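Local coordinates for uncharacterized protein (Staphylococcus aureus subsp. aureus, PDB 3H04) that is of unknown function but adopts an alpha/beta-hydrolase fold and probably works as a serine esterase or a related hydrolase, at residues Val122-Gly127 with Glu226-Ile231; Ser129-Glu134 with Lys198-Pro203; Lys207-Val212 with Asn233-Ser238. All coordinates share one frame; numbering follows the deposited sequence.

Contacts 1 and 3 lie on the same side of the chain's centre, at strands 121-125, 212-217 and 238-243, whereas contact 2 joins two loops. The three centres form a triangle, contact 1 about 12 Å from contact 2 and 11 Å from contact 3, and those two about 15 Å apart. Along the chain, both segments of contact 2 fall between the two segments of contact 1, contact 3 follows contact 2, and the segments of contacts 1 and 3 alternate. Helix 226-232 supplies a segment of contact 1, packs on Ser129 of contact 2 and leads into contact 3. Together they tie the helical insertion after strand 121-125 to the last strands of a fold that probably carries a hydrolase triad.

Contact 1: Val122-Gly127 with Glu226-Ile231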
ATOM      1  N   VAL A 122       9.393   4.524   6.285  1.00 16.40           N
ATOM      2  CA  VAL A 122       8.346   4.140   5.355  1.00 16.98           C
ATOM      3  C   VAL A 122       8.885   4.153   3.946  1.00 16.65           C
ATOM      4  O   VAL A 122       9.621   5.101   3.566  1.00 16.07           O
ATOM      5  CB  VAL A 122       7.134   5.157   5.350  1.00 18.02           C
ATOM      6  CG1 VAL A 122       6.085   4.727   4.261  1.00 17.23           C
ATOM      7  CG2 VAL A 122       6.482   5.211   6.729  1.00 18.96           C
ATOM      8  N   ILE A 123       8.549   3.109   3.185  1.00 15.08           N
ATOM      9  CA  ILE A 123       8.855   3.015   1.769  1.00 15.59           C
ATOM     10  C   ILE A 123       7.540   3.150   1.026  1.00 15.34           C
ATOM     11  O   ILE A 123       6.655   2.336   1.219  1.00 16.15           O
ATOM     12  CB  ILE A 123       9.525   1.709   1.404  1.00 16.54           C
ATOM     13  CG1 ILE A 123      10.680   1.423   2.389  1.00 20.20           C
ATOM     14  CG2 ILE A 123       9.932   1.723  -0.100  1.00 17.41           C
ATOM     15  CD1 ILE A 123      10.933  -0.034   2.590  1.00 23.73           C
ATOM     16  N   ASP A 124       7.424   4.205   0.217  1.00 15.45           N
ATOM     17  CA  ASP A 124       6.179   4.642  -0.445  1.00 16.37           C
ATOM     18  C   ASP A 124       6.404   4.569  -1.925  1.00 16.70           C
ATOM     19  O   ASP A 124       7.064   5.447  -2.510  1.00 17.03           O
ATOM     20  CB  ASP A 124       5.854   6.081  -0.014  1.00 17.32           C
ATOM     21  CG  ASP A 124       4.785   6.777  -0.862  1.00 18.07           C
ATOM     22  OD1 ASP A 124       4.061   6.146  -1.673  1.00 18.62           O
ATOM     23  OD2 ASP A 124       4.711   8.039  -0.710  1.00 21.04           O
ATOM     24  N   PHE A 125       5.892   3.492  -2.539  1.00 16.70           N
ATOM     25  CA  PHE A 125       5.940   3.365  -3.994  1.00 15.95           C
ATOM     26  C   PHE A 125       4.588   3.840  -4.544  1.00 16.03           C
ATOM     27  O   PHE A 125       3.551   3.216  -4.284  1.00 15.84           O
ATOM     28  CB  PHE A 125       6.197   1.930  -4.432  1.00 16.69           C
ATOM     29  CG  PHE A 125       7.644   1.513  -4.471  1.00 17.48           C
ATOM     30  CD1 PHE A 125       8.658   2.193  -3.768  1.00 15.60           C
ATOM     31  CD2 PHE A 125       7.993   0.399  -5.220  1.00 18.10           C
ATOM     32  CE1 PHE A 125      10.004   1.730  -3.803  1.00 15.90           C
ATOM     33  CE2 PHE A 125       9.275  -0.034  -5.271  1.00 19.45           C
ATOM     34  CZ  PHE A 125      10.300   0.619  -4.566  1.00 14.31           C
ATOM     35  N   TYR A 126       4.602   4.985  -5.237  1.00 14.27           N
ATOM     36  CA  TYR A 126       3.456   5.540  -5.940  1.00 14.84           C
ATOM     37  C   TYR A 126       2.117   5.537  -5.186  1.00 14.68           C
ATOM     38  O   TYR A 126       1.059   5.198  -5.756  1.00 16.37           O
ATOM     39  CB  TYR A 126       3.288   4.964  -7.339  1.00 14.28           C
ATOM     40  CG  TYR A 126       3.564   3.482  -7.496  1.00 14.73           C
ATOM     41  CD1 TYR A 126       2.569   2.537  -7.222  1.00 17.06           C
ATOM     42  CD2 TYR A 126       4.827   3.025  -7.828  1.00 12.48           C
ATOM     43  CE1 TYR A 126       2.805   1.132  -7.330  1.00 14.41           C
ATOM     44  CE2 TYR A 126       5.062   1.630  -7.965  1.00 17.06           C
ATOM     45  CZ  TYR A 126       4.050   0.706  -7.725  1.00 18.48           C
ATOM     46  OH  TYR A 126       4.289  -0.640  -7.812  1.00 13.44           O
ATOM     47  N   GLY A 127       2.192   5.931  -3.921  1.00 15.03           N
ATOM     48  CA  GLY A 127       1.040   6.069  -3.050  1.00 15.78           C
ATOM     49  C   GLY A 127       0.707   7.551  -2.787  1.00 16.53           C
ATOM     50  O   GLY A 127       1.038   8.471  -3.573  1.00 15.87           O
ATOM     51  N   GLU A 226       1.986  14.643  -7.935  1.00 16.71           N
ATOM     52  CA  GLU A 226       1.720  15.627  -6.875  1.00 17.38           C
ATOM     53  C   GLU A 226       1.412  15.068  -5.483  1.00 16.61           C
ATOM     54  O   GLU A 226       1.651  15.765  -4.471  1.00 15.60           O
ATOM     55  CB  GLU A 226       0.647  16.663  -7.297  1.00 18.25           C
ATOM     56  CG  GLU A 226       1.100  17.544  -8.442  1.00 20.95           C
ATOM     57  CD  GLU A 226       0.759  16.983  -9.867  1.00 22.43           C
ATOM     58  OE1 GLU A 226       0.513  15.769 -10.066  1.00 21.61           O
ATOM     59  OE2 GLU A 226       0.744  17.794 -10.810  1.00 30.36           O
ATOM     60  N   GLU A 227       0.905  13.828  -5.385  1.00 16.65           N
ATOM     61  CA  GLU A 227       0.666  13.238  -4.058  1.00 17.70           C
ATOM     62  C   GLU A 227       1.987  12.992  -3.314  1.00 17.33           C
ATOM     63  O   GLU A 227       2.071  13.173  -2.081  1.00 18.19           O
ATOM     64  CB  GLU A 227      -0.147  11.948  -4.142  1.00 15.82           C
ATOM     65  CG  GLU A 227      -1.591  12.165  -4.649  1.00 18.33           C
ATOM     66  CD  GLU A 227      -2.342  13.222  -3.787  1.00 21.09           C
ATOM     67  OE1 GLU A 227      -2.216  13.188  -2.528  1.00 21.00           O
ATOM     68  OE2 GLU A 227      -3.035  14.099  -4.356  1.00 20.44           O
ATOM     69  N   SER A 228       3.011  12.628  -4.064  1.00 16.54           N
ATOM     70  CA  SER A 228       4.350  12.474  -3.493  1.00 15.89           C
ATOM     71  C   SER A 228       4.982  13.829  -3.188  1.00 17.11           C
ATOM     72  O   SER A 228       5.610  13.986  -2.115  1.00 16.03           O
ATOM     73  CB  SER A 228       5.261  11.692  -4.432  1.00 17.06           C
ATOM     74  OG  SER A 228       5.004  10.291  -4.401  1.00 14.58           O
ATOM     75  N   GLU A 229       4.815  14.799  -4.109  1.00 15.22           N
ATOM     76  CA  GLU A 229       5.314  16.184  -3.872  1.00 14.94           C
ATOM     77  C   GLU A 229       4.675  16.742  -2.604  1.00 15.27           C
ATOM     78  O   GLU A 229       5.355  17.346  -1.782  1.00 15.95           O
ATOM     79  CB  GLU A 229       5.044  17.106  -5.066  1.00 15.49           C
ATOM     80  CG  GLU A 229       5.714  16.676  -6.358  1.00 17.85           C
ATOM     81  CD  GLU A 229       5.209  17.407  -7.621  1.00 19.73           C
ATOM     82  OE1 GLU A 229       4.275  18.245  -7.560  1.00 18.33           O
ATOM     83  OE2 GLU A 229       5.789  17.116  -8.681  1.00 22.20           O
ATOM     84  N   HIS A 230       3.390  16.464  -2.392  1.00 16.25           N
ATOM     85  CA  HIS A 230       2.700  16.887  -1.152  1.00 16.35           C
ATOM     86  C   HIS A 230       3.387  16.354   0.126  1.00 16.54           C
ATOM     87  O   HIS A 230       3.554  17.093   1.115  1.00 16.46           O
ATOM     88  CB  HIS A 230       1.232  16.454  -1.134  1.00 15.84           C
ATOM     89  CG  HIS A 230       0.515  16.787   0.146  1.00 15.78           C
ATOM     90  ND1 HIS A 230       0.288  18.078   0.554  1.00 18.83           N
ATOM     91  CD2 HIS A 230      -0.021  15.992   1.107  1.00 18.88           C
ATOM     92  CE1 HIS A 230      -0.342  18.073   1.715  1.00 21.71           C
ATOM     93  NE2 HIS A 230      -0.557  16.820   2.064  1.00 20.14           N
ATOM     94  N   ILE A 231       3.787  15.086   0.100  1.00 15.78           N
ATOM     95  CA  ILE A 231       4.445  14.487   1.256  1.00 16.05           C
ATOM     96  C   ILE A 231       5.809  15.173   1.469  1.00 16.48           C
ATOM     97  O   ILE A 231       6.128  15.625   2.578  1.00 17.61           O
ATOM     98  CB  ILE A 231       4.573  12.969   1.053  1.00 15.68           C
ATOM     99  CG1 ILE A 231       3.180  12.344   1.151  1.00 14.97           C
ATOM    100  CG2 ILE A 231       5.441  12.359   2.110  1.00 15.94           C
ATOM    101  CD1 ILE A 231       3.068  11.016   0.532  1.00 14.49           C
TER
HETATM  102  O   HOH W   1       3.404   9.394  -2.385  1.00 19.33           O
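Asp124, Gly127, Glu227, Ser228 and Ile231 form a buried, water-mediated contact between the end of strand 121-125, with the turn after it, and helix 226-232. The direct touches are few: Asp124 OD2 approaches the tip of Ile231, its CD1, at 3.6 Å, the two side chains meeting head-on, and Gly127 O rests 3.7 Å from Glu227 CB. Polar bridging falls to one water, which donates to Asp124 OD2 (2.5 Å) and, weakly, to Gly127 O (2.8 Å), and lies 2.7 Å from Ser228 OG. With CG anti to its own backbone N (chi1 166°), Asp124 turns its carboxylate toward the helix and splits its duties: OD2 takes the water, while OD1 accepts from Gly127 N at 2.9 Å. That second bond, bent to 138° at the hydrogen, is an Asx motif and pins the turn leaving the strand. In an alpha/beta-hydrolase fold this turn borders the catalytic region; Gly127 is close to, but not in contact with, a probable Ser104-His248-Asp220 triad, and the Tyr126 ring meets His248 edge-to-face. On the helix, Ser228 OG is also hydrogen-bonded to His216 ND1, so the water's serine partner is itself positioned from strand 212-217. Glu227 bends at chi2 (-55°), which carries its carboxylate away from Gly127 to a salt bridge with Arg130.

Contact 2: Ser129-Glu134 with Lys198-Pro203; sequences SRINTE and KYNIAP
Ser129 and Ile201 join the two ends of the helical insertion that follows strand 121-125, the place where many alpha/beta hydrolases carry a cap or lid. The entering loop 129-134 and the returning loop 198-203 meet through one nearly straight backbone hydrogen bond, from Ile201 N to Ser129 O (2.9 Å, 173° at the hydrogen). Ile201 CG1 also lies against this oxygen, 3.6 Å from Ser129 O. A water strengthens the join: it donates to Ile201 O at 2.6 Å and sits 2.7 Å from Ser129 OG. Farther along, one apolar touch joins the loops. Ile131 places CG1 between its backbone N and carbonyl carbon (chi1 55°), and from there CD1 reaches Tyr199 CB at 3.8 Å. Asn200 fills the middle, its CB 4.1 Å from Arg130 CB; its amide group, whose orientation is doubtful, lies near the backbone of Ile131 and Asn132, the latter the centre of an inverse gamma turn. Around the junction, helix 105-116 receives Ile201 on Leu111 and Leu112, helix 75-91 receives Ile131 and Tyr199 on Leu75, and helix 226-232 packs on Ser129.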
ATOM      1  N   SER A 129      -1.034  10.178   0.727  1.00 15.19           N
ATOM      2  CA  SER A 129      -1.252  10.362   2.180  1.00 16.15           C
ATOM      3  C   SER A 129      -2.683  10.820   2.530  1.00 15.81           C
ATOM      4  O   SER A 129      -2.986  11.193   3.675  1.00 15.05           O
ATOM      5  CB  SER A 129      -0.262  11.419   2.674  1.00 15.58           C
ATOM      6  OG  SER A 129      -0.522  12.714   2.098  1.00 18.06           O
ATOM      7  N   ARG A 130      -3.517  10.925   1.508  1.00 15.95           N
ATOM      8  CA  ARG A 130      -4.860  11.479   1.688  1.00 16.85           C
ATOM      9  C   ARG A 130      -5.764  10.925   0.589  1.00 16.57           C
ATOM     10  O   ARG A 130      -5.279  10.573  -0.493  1.00 17.16           O
ATOM     11  CB  ARG A 130      -4.801  13.008   1.642  1.00 15.56           C
ATOM     12  CG  ARG A 130      -4.029  13.475   0.413  1.00 16.82           C
ATOM     13  CD  ARG A 130      -3.893  14.967   0.253  1.00 17.98           C
ATOM     14  NE  ARG A 130      -3.138  15.266  -0.973  1.00 19.10           N
ATOM     15  CZ  ARG A 130      -2.815  16.499  -1.359  1.00 19.43           C
ATOM     16  NH1 ARG A 130      -3.164  17.537  -0.627  1.00 18.96           N
ATOM     17  NH2 ARG A 130      -2.147  16.701  -2.489  1.00 20.66           N
ATOM     18  N   ILE A 131      -7.055  10.812   0.888  1.00 17.16           N
ATOM     19  CA  ILE A 131      -8.078  10.445  -0.119  1.00 16.89           C
ATOM     20  C   ILE A 131      -8.925  11.626  -0.576  1.00 16.69           C
ATOM     21  O   ILE A 131      -9.532  11.553  -1.644  1.00 16.74           O
ATOM     22  CB  ILE A 131      -8.989   9.300   0.343  1.00 17.24           C
ATOM     23  CG1 ILE A 131      -9.663   9.592   1.662  1.00 17.40           C
ATOM     24  CG2 ILE A 131      -8.146   8.021   0.504  1.00 16.41           C
ATOM     25  CD1 ILE A 131     -10.662   8.551   2.046  1.00 15.19           C
ATOM     26  N   ASN A 132      -8.940  12.701   0.209  1.00 17.53           N
ATOM     27  CA  ASN A 132      -9.706  13.899  -0.092  1.00 18.26           C
ATOM     28  C   ASN A 132      -8.926  14.757  -1.052  1.00 20.17           C
ATOM     29  O   ASN A 132      -8.383  15.789  -0.655  1.00 19.99           O
ATOM     30  CB  ASN A 132     -10.015  14.703   1.180  1.00 18.61           C
ATOM     31  CG  ASN A 132     -10.876  15.922   0.899  1.00 19.25           C
ATOM     32  OD1 ASN A 132     -11.493  16.028  -0.171  1.00 19.75           O
ATOM     33  ND2 ASN A 132     -10.929  16.846   1.849  1.00 17.91           N
ATOM     34  N   THR A 133      -8.885  14.358  -2.318  1.00 22.28           N
ATOM     35  CA  THR A 133      -8.086  15.063  -3.323  1.00 24.68           C
ATOM     36  C   THR A 133      -8.877  14.992  -4.640  1.00 25.21           C
ATOM     37  O   THR A 133      -9.674  14.063  -4.851  1.00 24.61           O
ATOM     38  CB  THR A 133      -6.580  14.474  -3.383  1.00 25.79           C
ATOM     39  OG1 THR A 133      -6.501  13.151  -2.813  1.00 33.25           O
ATOM     40  CG2 THR A 133      -5.656  15.260  -2.594  1.00 28.06           C
ATOM     41  N   GLU A 134      -8.743  15.963  -5.533  1.00 25.58           N
ATOM     42  CA  GLU A 134      -9.698  16.004  -6.656  1.00 26.75           C
ATOM     43  C   GLU A 134      -9.582  14.775  -7.614  1.00 25.99           C
ATOM     44  O   GLU A 134     -10.604  14.222  -8.058  1.00 25.18           O
ATOM     45  CB  GLU A 134      -9.613  17.335  -7.417  1.00 27.43           C
ATOM     46  CG  GLU A 134     -10.963  17.848  -7.975  1.00 31.70           C
ATOM     47  CD  GLU A 134     -12.119  18.045  -6.935  1.00 33.87           C
ATOM     48  OE1 GLU A 134     -11.876  18.523  -5.806  1.00 36.11           O
ATOM     49  OE2 GLU A 134     -13.296  17.735  -7.263  1.00 36.79           O
ATOM     50  N   LYS A 198      -8.771  11.351  10.157  1.00 22.08           N
ATOM     51  CA  LYS A 198      -8.450   9.920  10.169  1.00 21.54           C
ATOM     52  C   LYS A 198      -7.862   9.415   8.842  1.00 21.34           C
ATOM     53  O   LYS A 198      -6.921   8.607   8.845  1.00 20.44           O
ATOM     54  CB  LYS A 198      -9.679   9.109  10.526  1.00 21.35           C
ATOM     55  CG  LYS A 198      -9.390   7.642  10.715  1.00 22.21           C
ATOM     56  CD  LYS A 198     -10.595   6.848  11.120  1.00 22.70           C
ATOM     57  CE  LYS A 198     -10.231   5.371  11.247  1.00 23.30           C
ATOM     58  NZ  LYS A 198     -11.392   4.629  11.823  1.00 19.63           N
ATOM     59  N   TYR A 199      -8.418   9.874   7.725  1.00 20.35           N
ATOM     60  CA  TYR A 199      -8.082   9.341   6.399  1.00 19.31           C
ATOM     61  C   TYR A 199      -7.148  10.242   5.566  1.00 18.99           C
ATOM     62  O   TYR A 199      -6.830   9.888   4.438  1.00 18.49           O
ATOM     63  CB  TYR A 199      -9.371   9.096   5.589  1.00 18.73           C
ATOM     64  CG  TYR A 199     -10.501   8.474   6.393  1.00 18.90           C
ATOM     65  CD1 TYR A 199     -10.445   7.151   6.818  1.00 20.27           C
ATOM     66  CD2 TYR A 199     -11.612   9.235   6.749  1.00 19.89           C
ATOM     67  CE1 TYR A 199     -11.515   6.584   7.549  1.00 19.42           C
ATOM     68  CE2 TYR A 199     -12.662   8.704   7.511  1.00 21.63           C
ATOM     69  CZ  TYR A 199     -12.602   7.384   7.903  1.00 23.87           C
ATOM     70  OH  TYR A 199     -13.632   6.891   8.657  1.00 23.14           O
ATOM     71  N   ASN A 200      -6.733  11.366   6.137  1.00 17.87           N
ATOM     72  CA  ASN A 200      -6.004  12.437   5.464  1.00 18.33           C
ATOM     73  C   ASN A 200      -4.930  12.920   6.430  1.00 18.94           C
ATOM     74  O   ASN A 200      -5.249  13.559   7.469  1.00 19.91           O
ATOM     75  CB  ASN A 200      -6.968  13.551   5.098  1.00 17.98           C
ATOM     76  CG  ASN A 200      -8.059  13.047   4.240  1.00 18.95           C
ATOM     77  OD1 ASN A 200      -9.185  12.768   4.715  1.00 20.91           O
ATOM     78  ND2 ASN A 200      -7.725  12.785   2.982  1.00 13.58           N
ATOM     79  N   ILE A 201      -3.670  12.613   6.136  1.00 18.76           N
ATOM     80  CA  ILE A 201      -2.601  12.892   7.117  1.00 18.53           C
ATOM     81  C   ILE A 201      -2.314  14.384   7.129  1.00 19.51           C
ATOM     82  O   ILE A 201      -1.894  14.943   6.106  1.00 19.35           O
ATOM     83  CB  ILE A 201      -1.329  12.062   6.852  1.00 18.33           C
ATOM     84  CG1 ILE A 201      -1.628  10.585   6.908  1.00 15.24           C
ATOM     85  CG2 ILE A 201      -0.251  12.332   7.908  1.00 15.29           C
ATOM     86  CD1 ILE A 201      -0.400   9.718   6.542  1.00 14.49           C
ATOM     87  N   ALA A 202      -2.573  15.043   8.267  1.00 19.04           N
ATOM     88  CA  ALA A 202      -2.431  16.493   8.378  1.00 20.25           C
ATOM     89  C   ALA A 202      -0.965  16.949   8.243  1.00 20.69           C
ATOM     90  O   ALA A 202      -0.053  16.174   8.526  1.00 20.36           O
ATOM     91  CB  ALA A 202      -3.007  17.013   9.725  1.00 18.83           C
ATOM     92  N   PRO A 203      -0.742  18.220   7.845  1.00 22.34           N
ATOM     93  CA  PRO A 203       0.643  18.726   7.740  1.00 21.83           C
ATOM     94  C   PRO A 203       1.491  18.528   9.011  1.00 22.50           C
ATOM     95  O   PRO A 203       2.666  18.146   8.907  1.00 21.28           O
ATOM     96  CB  PRO A 203       0.434  20.208   7.468  1.00 22.26           C
ATOM     97  CG  PRO A 203      -0.804  20.247   6.680  1.00 22.67           C
ATOM     98  CD  PRO A 203      -1.701  19.255   7.396  1.00 23.02           C
TER
HETATM   99  O   HOH W   2      -1.962  14.564   3.533  1.00 15.94           O

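Contact 3: Lys207-Val212 with Asn233-Ser238; sequences KTLPPV and NHVPHS
Val212 and Ser238 form a parallel beta bridge, with CA atoms 4.8 Å apart, where strands 212-217 and 238-243 begin side by side; Val212 N donates to His237 O at 2.9 Å with 167° at the hydrogen. Two CA-H...O contacts accompany it, Pro211 CA to His237 O at 3.4 Å and Ser238 CA to Val212 O at 3.2 Å. Before the bridge, the loops leading into both strands run together. Val235 places CG1, anti to its carbonyl carbon (chi1 -60°), against Leu209 CD1 at 3.9 Å as the side chains pass at a slant; Leu209 in turn packs on Leu111 and Ala114 of helix 105-116. Toward the surface, the Pro236 ring lies across the loop backbone, its CD 3.3 Å from Lys207 O. Pro211 and His237 run alongside each other in the same direction, with CB atoms 3.8 Å apart. A water accepts from His237 N at 2.9 Å and probably donates to Leu209 O, bridging the two loops. The chemistry is thus mainly backbone polarity with a few apolar side-chain contacts, consistent with main-chain atoms helping to fix how the edge strand 238-243 starts against strand 212-217.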
ATOM      1  N   LYS A 207       4.898  16.208   9.276  1.00 16.77           N
ATOM      2  CA  LYS A 207       6.110  16.785   9.853  1.00 17.67           C
ATOM      3  C   LYS A 207       6.790  15.901  10.889  1.00 17.59           C
ATOM      4  O   LYS A 207       7.966  16.058  11.168  1.00 16.09           O
ATOM      5  CB  LYS A 207       5.778  18.097  10.544  1.00 19.40           C
ATOM      6  CG  LYS A 207       5.579  19.267   9.632  1.00 22.69           C
ATOM      7  CD  LYS A 207       5.598  20.588  10.445  1.00 26.23           C
ATOM      8  CE  LYS A 207       6.932  20.927  11.055  1.00 28.37           C
ATOM      9  NZ  LYS A 207       6.919  22.349  11.563  1.00 27.64           N
ATOM     10  N   THR A 208       6.032  15.004  11.500  1.00 16.68           N
ATOM     11  CA  THR A 208       6.584  14.130  12.516  1.00 18.90           C
ATOM     12  C   THR A 208       6.794  12.711  12.031  1.00 18.28           C
ATOM     13  O   THR A 208       7.103  11.849  12.834  1.00 18.68           O
ATOM     14  CB  THR A 208       5.648  14.105  13.765  1.00 19.35           C
ATOM     15  OG1 THR A 208       4.422  13.491  13.403  1.00 23.73           O
ATOM     16  CG2 THR A 208       5.408  15.525  14.270  1.00 23.34           C
ATOM     17  N   LEU A 209       6.614  12.456  10.730  1.00 17.81           N
ATOM     18  CA  LEU A 209       6.818  11.098  10.222  1.00 17.61           C
ATOM     19  C   LEU A 209       8.291  10.703  10.237  1.00 16.91           C
ATOM     20  O   LEU A 209       9.162  11.579  10.122  1.00 14.56           O
ATOM     21  CB  LEU A 209       6.235  10.928   8.828  1.00 17.95           C
ATOM     22  CG  LEU A 209       4.728  10.864   8.649  1.00 20.55           C
ATOM     23  CD1 LEU A 209       4.444  10.606   7.209  1.00 19.12           C
ATOM     24  CD2 LEU A 209       4.111   9.763   9.567  1.00 21.91           C
ATOM     25  N   PRO A 210       8.589   9.389  10.400  1.00 15.60           N
ATOM     26  CA  PRO A 210       9.964   8.907  10.254  1.00 15.56           C
ATOM     27  C   PRO A 210      10.399   9.036   8.779  1.00 14.55           C
ATOM     28  O   PRO A 210       9.622   9.462   7.951  1.00 14.66           O
ATOM     29  CB  PRO A 210       9.874   7.428  10.689  1.00 14.91           C
ATOM     30  CG  PRO A 210       8.504   7.038  10.309  1.00 15.11           C
ATOM     31  CD  PRO A 210       7.659   8.271  10.607  1.00 16.16           C
ATOM     32  N   PRO A 211      11.642   8.691   8.442  1.00 15.39           N
ATOM     33  CA  PRO A 211      12.028   8.948   7.061  1.00 15.03           C
ATOM     34  C   PRO A 211      11.220   8.201   6.022  1.00 15.38           C
ATOM     35  O   PRO A 211      10.875   7.024   6.212  1.00 16.53           O
ATOM     36  CB  PRO A 211      13.492   8.476   7.012  1.00 15.81           C
ATOM     37  CG  PRO A 211      13.995   8.583   8.386  1.00 15.19           C
ATOM     38  CD  PRO A 211      12.793   8.254   9.249  1.00 15.61           C
ATOM     39  N   VAL A 212      10.975   8.863   4.895  1.00 14.50           N
ATOM     40  CA  VAL A 212      10.167   8.301   3.828  1.00 15.43           C
ATOM     41  C   VAL A 212      10.924   8.163   2.535  1.00 15.10           C
ATOM     42  O   VAL A 212      11.490   9.163   2.015  1.00 16.33           O
ATOM     43  CB  VAL A 212       8.937   9.130   3.527  1.00 16.06           C
ATOM     44  CG1 VAL A 212       8.073   8.348   2.526  1.00 14.90           C
ATOM     45  CG2 VAL A 212       8.118   9.465   4.868  1.00 16.12           C
ATOM     46  N   ASN A 233       6.564  18.127   0.671  1.00 16.71           N
ATOM     47  CA  ASN A 233       6.354  19.459   1.231  1.00 16.44           C
ATOM     48  C   ASN A 233       6.374  19.552   2.772  1.00 16.20           C
ATOM     49  O   ASN A 233       6.395  20.639   3.323  1.00 15.12           O
ATOM     50  CB  ASN A 233       5.053  20.082   0.681  1.00 17.67           C
ATOM     51  CG  ASN A 233       5.133  20.411  -0.836  1.00 18.90           C
ATOM     52  OD1 ASN A 233       6.197  20.381  -1.469  1.00 20.78           O
ATOM     53  ND2 ASN A 233       3.980  20.699  -1.419  1.00 22.62           N
ATOM     54  N   HIS A 234       6.376  18.432   3.479  1.00 16.04           N
ATOM     55  CA  HIS A 234       6.238  18.463   4.948  1.00 16.19           C
ATOM     56  C   HIS A 234       7.153  17.537   5.739  1.00 15.81           C
ATOM     57  O   HIS A 234       7.476  17.853   6.869  1.00 15.55           O
ATOM     58  CB  HIS A 234       4.773  18.117   5.315  1.00 16.67           C
ATOM     59  CG  HIS A 234       3.804  19.167   4.858  1.00 15.73           C
ATOM     60  ND1 HIS A 234       3.732  20.400   5.467  1.00 16.47           N
ATOM     61  CD2 HIS A 234       2.991  19.235   3.776  1.00 16.35           C
ATOM     62  CE1 HIS A 234       2.866  21.157   4.822  1.00 18.01           C
ATOM     63  NE2 HIS A 234       2.396  20.477   3.796  1.00 16.74           N
ATOM     64  N   VAL A 235       7.463  16.348   5.220  1.00 14.58           N
ATOM     65  CA  VAL A 235       8.218  15.364   6.025  1.00 14.85           C
ATOM     66  C   VAL A 235       9.675  15.776   6.174  1.00 14.03           C
ATOM     67  O   VAL A 235      10.230  16.459   5.261  1.00 13.26           O
ATOM     68  CB  VAL A 235       8.128  13.889   5.530  1.00 14.53           C
ATOM     69  CG1 VAL A 235       6.647  13.402   5.525  1.00 12.92           C
ATOM     70  CG2 VAL A 235       8.826  13.706   4.171  1.00 15.10           C
ATOM     71  N   PRO A 236      10.288  15.431   7.334  1.00 14.32           N
ATOM     72  CA  PRO A 236      11.609  15.957   7.589  1.00 14.87           C
ATOM     73  C   PRO A 236      12.755  15.230   6.860  1.00 14.20           C
ATOM     74  O   PRO A 236      13.817  15.816   6.655  1.00 13.77           O
ATOM     75  CB  PRO A 236      11.772  15.825   9.129  1.00 15.08           C
ATOM     76  CG  PRO A 236      10.690  14.792   9.548  1.00 15.23           C
ATOM     77  CD  PRO A 236       9.607  14.964   8.579  1.00 14.14           C
ATOM     78  N   HIS A 237      12.536  13.971   6.495  1.00 14.18           N
ATOM     79  CA  HIS A 237      13.563  13.188   5.833  1.00 15.01           C
ATOM     80  C   HIS A 237      12.916  12.429   4.704  1.00 14.96           C
ATOM     81  O   HIS A 237      11.988  11.611   4.965  1.00 14.82           O
ATOM     82  CB  HIS A 237      14.186  12.183   6.817  1.00 15.01           C
ATOM     83  CG  HIS A 237      14.684  12.809   8.079  1.00 15.33           C
ATOM     84  ND1 HIS A 237      13.997  12.717   9.276  1.00 19.63           N
ATOM     85  CD2 HIS A 237      15.767  13.552   8.325  1.00 16.14           C
ATOM     86  CE1 HIS A 237      14.655  13.380  10.208  1.00 14.60           C
ATOM     87  NE2 HIS A 237      15.735  13.898   9.658  1.00 18.35           N
ATOM     88  N   SER A 238      13.366  12.720   3.471  1.00 13.63           N
ATOM     89  CA  SER A 238      12.859  12.019   2.292  1.00 14.02           C
ATOM     90  C   SER A 238      13.955  11.722   1.308  1.00 14.55           C
ATOM     91  O   SER A 238      14.982  12.367   1.274  1.00 12.01           O
ATOM     92  CB  SER A 238      11.678  12.759   1.587  1.00 13.92           C
ATOM     93  OG  SER A 238      12.041  14.019   1.012  1.00 16.46           O
TER
HETATM   94  O   HOH W   3      10.533  12.146   7.483  1.00 16.59           O